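ORF 37 (Human herpesvirus 8 type M, PDB 3FHD) cleaves single- and double-stranded DNA as an endonuclease and exonuclease, processing branched or non-linear viral DNA to promote production of unit-length packaged genomes. Local coordinates at residues A66-W71 / L120-V125; K61-A66 / P491-D496. All blocks are in the same frame, centred on the assembly; numbering follows the deposited sequence.

Overall arrangement
Both contacts lie in a helical region of a nuclease of the PD-(D/E)XK superfamily, on the same side of the chain's centre, with contact centres about 10 Å apart and about 32 Å (contact 1) and 27 Å (contact 2) from the centre of the chain. Consecutive helices 59-64 and 66-72 link them: the segments share Ala66, and contact 1 is nested within the loop that contact 2 closes between the two ends of the chain. The seam between them is held by Arg69, whose NE lies 2.8 Å from Lys64 O, a probable hydrogen bond, and whose guanidinium makes a cation-pi contact with Tyr492. Both contacts are away from the magnesium site of Asp243, Glu266 and Ile267.

Contact 1: residues A66-W71 / L120-V125; sequences AKVRDW and LDVASV
Trp71 of helix 66-72 lays its indole against Val122 and Ala123 in the first turn of helix 122-130, a helix-to-helix contact in the helical part of this PD-(D/E)XK nuclease. With CG anti to the backbone N (chi1 172°), the Trp71 side chain leads across to the other helix. Its CB meets Val122 CG1 at 3.7 Å, and CG rests under the same methyl, which stands over one ring face, offset toward the rim. Farther out, CD1 touches Ala123 CB at 3.8 Å and NE1 comes to 3.6 Å from Ala123 CA, while on the six-membered ring CE3 approaches Val122 CG2. Val68, one turn earlier, adds a looser methyl contact, CG2 to Val122 CG2 at 4.4 Å. Tyr126, farther along helix 122-130, and Leu84 of helix 83-100 also pack against this buried residue. Asp121 is the N-cap of helix 122-130: its OD2 accepts from Ser124 N from above the carboxylate plane and from Ser124 OG through the syn lone pair, so two donors fix the carboxylate at the helix start. The indole N-H ends in a water bridge, with Trp71 NE1 donating to a water at 3.2 Å that in turn donates to Ala123 O at 2.8 Å.

Contact 2: residues K61-A66 / P491-D496; sequences KFLKHA and PYIKWD
Leu63 O, near the end of helix 59-64, accepts a short hydrogen bond of 2.6 Å from Tyr492 OH. The hydroxyl comes in from well above the carbonyl plane, 49° out of it, at a bent C=O...O angle of 114°, whereas Leu63 O lies in the plane of the phenol ring, at its edge. Tyr492 reaches it with CG set between its backbone N and carbonyl carbon (chi1 52°). Lys64 bends at chi2, bringing its aliphatic chain past the hydroxyl, with Lys64 CD 3.8 Å from Tyr492 OH. The Leu63 side chain serves the apolar half: CD2 packs on Ile493 CD1 at 4.1 Å, and CD1 meets the edge of the Trp495 indole, 3.9 Å from CH2. Ile493 CG2 sits over the centre of one face of that same indole, 3.6 Å above its plane. Leu84 of helix 83-100 touches both Leu63 and Trp495, and Lys494 NZ hydrogen-bonds to the carbonyl oxygens of Cys72 and Gln74, tying down the same loop. Residues 491-496 lie in the loop between helices 468-489 and 498-502; the tyrosine-to-carbonyl bond and the apolar cluster beside it join the C-terminal part of this alkaline nuclease fold to its N-terminal helices.

Contact 1: residues A66-W71 / L120-V125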
# COMPACT_ATOMS: atom_id res chain seq x y z
N ALA A 66 -15.71 -27.03 5.46
CA ALA A 66 -16.43 -27.92 6.37
C ALA A 66 -15.73 -28.15 7.72
O ALA A 66 -16.38 -28.19 8.77
CB ALA A 66 -16.74 -29.27 5.68
N LYS A 67 -14.41 -28.26 7.70
CA LYS A 67 -13.64 -28.53 8.91
C LYS A 67 -13.58 -27.35 9.90
O LYS A 67 -13.59 -27.57 11.10
CB LYS A 67 -12.24 -29.06 8.55
CG LYS A 67 -12.24 -30.39 7.76
CD LYS A 67 -10.87 -31.07 7.86
CE LYS A 67 -10.82 -32.46 7.23
NZ LYS A 67 -10.01 -32.51 5.96
N VAL A 68 -13.55 -26.10 9.40
CA VAL A 68 -13.65 -24.89 10.26
C VAL A 68 -15.08 -24.74 10.80
O VAL A 68 -15.27 -24.39 11.98
CB VAL A 68 -13.21 -23.59 9.52
CG1 VAL A 68 -13.39 -22.34 10.41
CG2 VAL A 68 -11.75 -23.68 9.07
N ARG A 69 -16.07 -25.01 9.94
CA ARG A 69 -17.50 -24.96 10.29
C ARG A 69 -17.83 -25.93 11.42
O ARG A 69 -18.52 -25.58 12.39
CB ARG A 69 -18.37 -25.32 9.08
CG ARG A 69 -18.47 -24.24 8.00
CD ARG A 69 -19.36 -24.76 6.86
NE ARG A 69 -19.54 -23.78 5.79
CZ ARG A 69 -20.51 -22.87 5.76
NH1 ARG A 69 -21.39 -22.75 6.76
NH2 ARG A 69 -20.60 -22.06 4.71
N ASP A 70 -17.33 -27.17 11.27
CA ASP A 70 -17.48 -28.23 12.26
C ASP A 70 -16.86 -27.90 13.61
O ASP A 70 -17.48 -28.13 14.65
CB ASP A 70 -16.87 -29.53 11.72
CG ASP A 70 -17.69 -30.16 10.58
OD1 ASP A 70 -18.81 -29.69 10.27
OD2 ASP A 70 -17.19 -31.14 9.98
N TRP A 71 -15.63 -27.40 13.59
CA TRP A 71 -14.90 -26.93 14.77
C TRP A 71 -15.66 -25.78 15.44
O TRP A 71 -15.83 -25.77 16.67
CB TRP A 71 -13.50 -26.47 14.35
CG TRP A 71 -12.65 -25.76 15.38
CD1 TRP A 71 -12.19 -26.28 16.57
CD2 TRP A 71 -12.13 -24.42 15.30
NE1 TRP A 71 -11.44 -25.33 17.23
CE2 TRP A 71 -11.39 -24.18 16.48
CE3 TRP A 71 -12.25 -23.39 14.36
CZ2 TRP A 71 -10.76 -22.96 16.74
CZ3 TRP A 71 -11.62 -22.19 14.61
CH2 TRP A 71 -10.87 -21.99 15.80
N LEU A 120 -1.93 -30.67 11.96
CA LEU A 120 -2.73 -30.79 10.75
C LEU A 120 -4.19 -30.40 10.96
O LEU A 120 -4.88 -30.09 9.98
CB LEU A 120 -2.67 -32.22 10.21
CG LEU A 120 -1.31 -32.69 9.70
CD1 LEU A 120 -1.23 -34.21 9.75
CD2 LEU A 120 -1.01 -32.15 8.29
N ASP A 121 -4.65 -30.44 12.21
CA ASP A 121 -6.06 -30.14 12.53
C ASP A 121 -6.25 -28.69 13.01
O ASP A 121 -5.39 -28.12 13.67
CB ASP A 121 -6.58 -31.12 13.59
CG ASP A 121 -5.90 -30.94 14.93
OD1 ASP A 121 -4.65 -30.97 14.97
OD2 ASP A 121 -6.63 -30.75 15.93
N VAL A 122 -7.40 -28.10 12.65
CA VAL A 122 -7.64 -26.70 12.97
C VAL A 122 -7.73 -26.44 14.48
O VAL A 122 -7.20 -25.44 14.94
CB VAL A 122 -8.84 -26.11 12.18
CG1 VAL A 122 -10.17 -26.71 12.65
CG2 VAL A 122 -8.85 -24.61 12.27
N ALA A 123 -8.33 -27.35 15.26
CA ALA A 123 -8.40 -27.16 16.71
C ALA A 123 -7.02 -26.92 17.32
O ALA A 123 -6.85 -25.98 18.08
CB ALA A 123 -9.08 -28.34 17.40
N SER A 124 -6.04 -27.76 16.98
CA SER A 124 -4.68 -27.65 17.55
C SER A 124 -3.91 -26.46 17.04
O SER A 124 -3.29 -25.71 17.82
CB SER A 124 -3.87 -28.91 17.28
OG SER A 124 -4.50 -30.02 17.87
N VAL A 125 -3.95 -26.26 15.73
CA VAL A 125 -3.27 -25.12 15.13
C VAL A 125 -3.79 -23.83 15.77
O VAL A 125 -2.99 -23.00 16.24
CB VAL A 125 -3.45 -25.09 13.60
CG1 VAL A 125 -2.92 -23.80 13.01
CG2 VAL A 125 -2.71 -26.29 13.00
O HOH W 1 -9.17 -25.22 19.55

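Contact 2: residues K61-A66 / P491-D496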
# COMPACT_ATOMS: atom_id res chain seq x y z
N LYS A 61 -12.49 -18.61 2.03
CA LYS A 61 -12.73 -20.01 1.72
C LYS A 61 -12.24 -20.92 2.86
O LYS A 61 -12.83 -21.96 3.13
CB LYS A 61 -12.07 -20.40 0.39
CG LYS A 61 -12.64 -19.68 -0.86
CD LYS A 61 -14.10 -20.00 -1.10
CE LYS A 61 -14.52 -19.68 -2.57
NZ LYS A 61 -14.09 -18.30 -3.04
N PHE A 62 -11.13 -20.55 3.49
CA PHE A 62 -10.70 -21.21 4.73
C PHE A 62 -11.86 -21.25 5.80
O PHE A 62 -12.20 -22.32 6.31
CB PHE A 62 -9.43 -20.50 5.25
CG PHE A 62 -8.98 -20.96 6.61
CD1 PHE A 62 -8.32 -22.18 6.76
CD2 PHE A 62 -9.18 -20.16 7.71
CE1 PHE A 62 -7.88 -22.58 8.03
CE2 PHE A 62 -8.76 -20.55 8.99
CZ PHE A 62 -8.11 -21.77 9.15
N LEU A 63 -12.46 -20.11 6.10
CA LEU A 63 -13.46 -20.02 7.16
C LEU A 63 -14.79 -20.70 6.79
O LEU A 63 -15.61 -21.03 7.68
CB LEU A 63 -13.70 -18.55 7.54
CG LEU A 63 -12.52 -17.80 8.14
CD1 LEU A 63 -12.94 -16.34 8.43
CD2 LEU A 63 -12.02 -18.52 9.39
N LYS A 64 -14.98 -20.93 5.49
CA LYS A 64 -16.20 -21.53 4.94
C LYS A 64 -16.04 -23.04 4.82
O LYS A 64 -17.02 -23.74 4.59
CB LYS A 64 -16.54 -20.94 3.57
CG LYS A 64 -17.04 -19.47 3.61
CD LYS A 64 -18.54 -19.43 3.63
CE LYS A 64 -19.11 -18.09 4.12
NZ LYS A 64 -20.45 -17.86 3.46
N HIS A 65 -14.81 -23.54 4.97
CA HIS A 65 -14.52 -24.99 4.79
C HIS A 65 -15.30 -25.82 5.82
O HIS A 65 -15.52 -25.36 6.94
CB HIS A 65 -13.01 -25.23 4.92
CG HIS A 65 -12.57 -26.60 4.48
ND1 HIS A 65 -12.79 -27.73 5.23
CD2 HIS A 65 -11.91 -27.02 3.37
CE1 HIS A 65 -12.30 -28.79 4.60
NE2 HIS A 65 -11.77 -28.38 3.47
N ALA A 66 -15.71 -27.03 5.46
CA ALA A 66 -16.43 -27.92 6.37
C ALA A 66 -15.73 -28.15 7.72
O ALA A 66 -16.38 -28.19 8.77
CB ALA A 66 -16.74 -29.27 5.68
N PRO A 491 -21.71 -15.94 9.96
CA PRO A 491 -22.55 -15.78 11.15
C PRO A 491 -22.51 -16.99 12.10
O PRO A 491 -23.00 -16.90 13.24
CB PRO A 491 -23.97 -15.59 10.57
CG PRO A 491 -23.92 -16.26 9.22
CD PRO A 491 -22.51 -16.10 8.73
N TYR A 492 -21.96 -18.10 11.61
CA TYR A 492 -21.86 -19.36 12.38
C TYR A 492 -20.62 -19.38 13.26
O TYR A 492 -20.39 -20.37 13.96
CB TYR A 492 -21.83 -20.58 11.44
CG TYR A 492 -20.79 -20.46 10.35
CD1 TYR A 492 -21.12 -19.89 9.12
CD2 TYR A 492 -19.46 -20.85 10.56
CE1 TYR A 492 -20.20 -19.74 8.13
CE2 TYR A 492 -18.50 -20.70 9.55
CZ TYR A 492 -18.89 -20.15 8.34
OH TYR A 492 -18.00 -20.00 7.34
N ILE A 493 -19.80 -18.32 13.20
CA ILE A 493 -18.58 -18.22 14.01
C ILE A 493 -18.81 -17.38 15.27
O ILE A 493 -19.19 -16.20 15.20
CB ILE A 493 -17.35 -17.63 13.19
CG1 ILE A 493 -16.95 -18.55 12.03
CG2 ILE A 493 -16.12 -17.43 14.11
CD1 ILE A 493 -15.71 -18.06 11.21
N LYS A 494 -18.55 -17.98 16.44
CA LYS A 494 -18.72 -17.26 17.69
C LYS A 494 -17.54 -16.34 18.01
O LYS A 494 -16.83 -16.55 18.99
CB LYS A 494 -18.99 -18.22 18.85
CG LYS A 494 -20.29 -19.00 18.70
CD LYS A 494 -20.60 -19.85 19.94
CE LYS A 494 -19.90 -21.22 19.91
NZ LYS A 494 -20.33 -22.08 18.76
N TRP A 495 -17.35 -15.32 17.16
CA TRP A 495 -16.21 -14.39 17.26
C TRP A 495 -16.10 -13.83 18.67
O TRP A 495 -17.12 -13.40 19.26
CB TRP A 495 -16.40 -13.21 16.29
CG TRP A 495 -16.48 -13.56 14.85
CD1 TRP A 495 -17.61 -13.66 14.09
CD2 TRP A 495 -15.38 -13.83 13.98
NE1 TRP A 495 -17.28 -13.97 12.78
CE2 TRP A 495 -15.92 -14.09 12.69
CE3 TRP A 495 -13.98 -13.87 14.16
CZ2 TRP A 495 -15.12 -14.40 11.59
CZ3 TRP A 495 -13.17 -14.19 13.05
CH2 TRP A 495 -13.74 -14.44 11.78
N ASP A 496 -14.88 -13.86 19.21
CA ASP A 496 -14.55 -13.21 20.48
C ASP A 496 -13.64 -12.05 20.12
O ASP A 496 -12.45 -12.24 19.85
CB ASP A 496 -13.89 -14.21 21.45
CG ASP A 496 -13.48 -13.57 22.79
OD1 ASP A 496 -13.23 -12.35 22.84
OD2 ASP A 496 -13.40 -14.28 23.82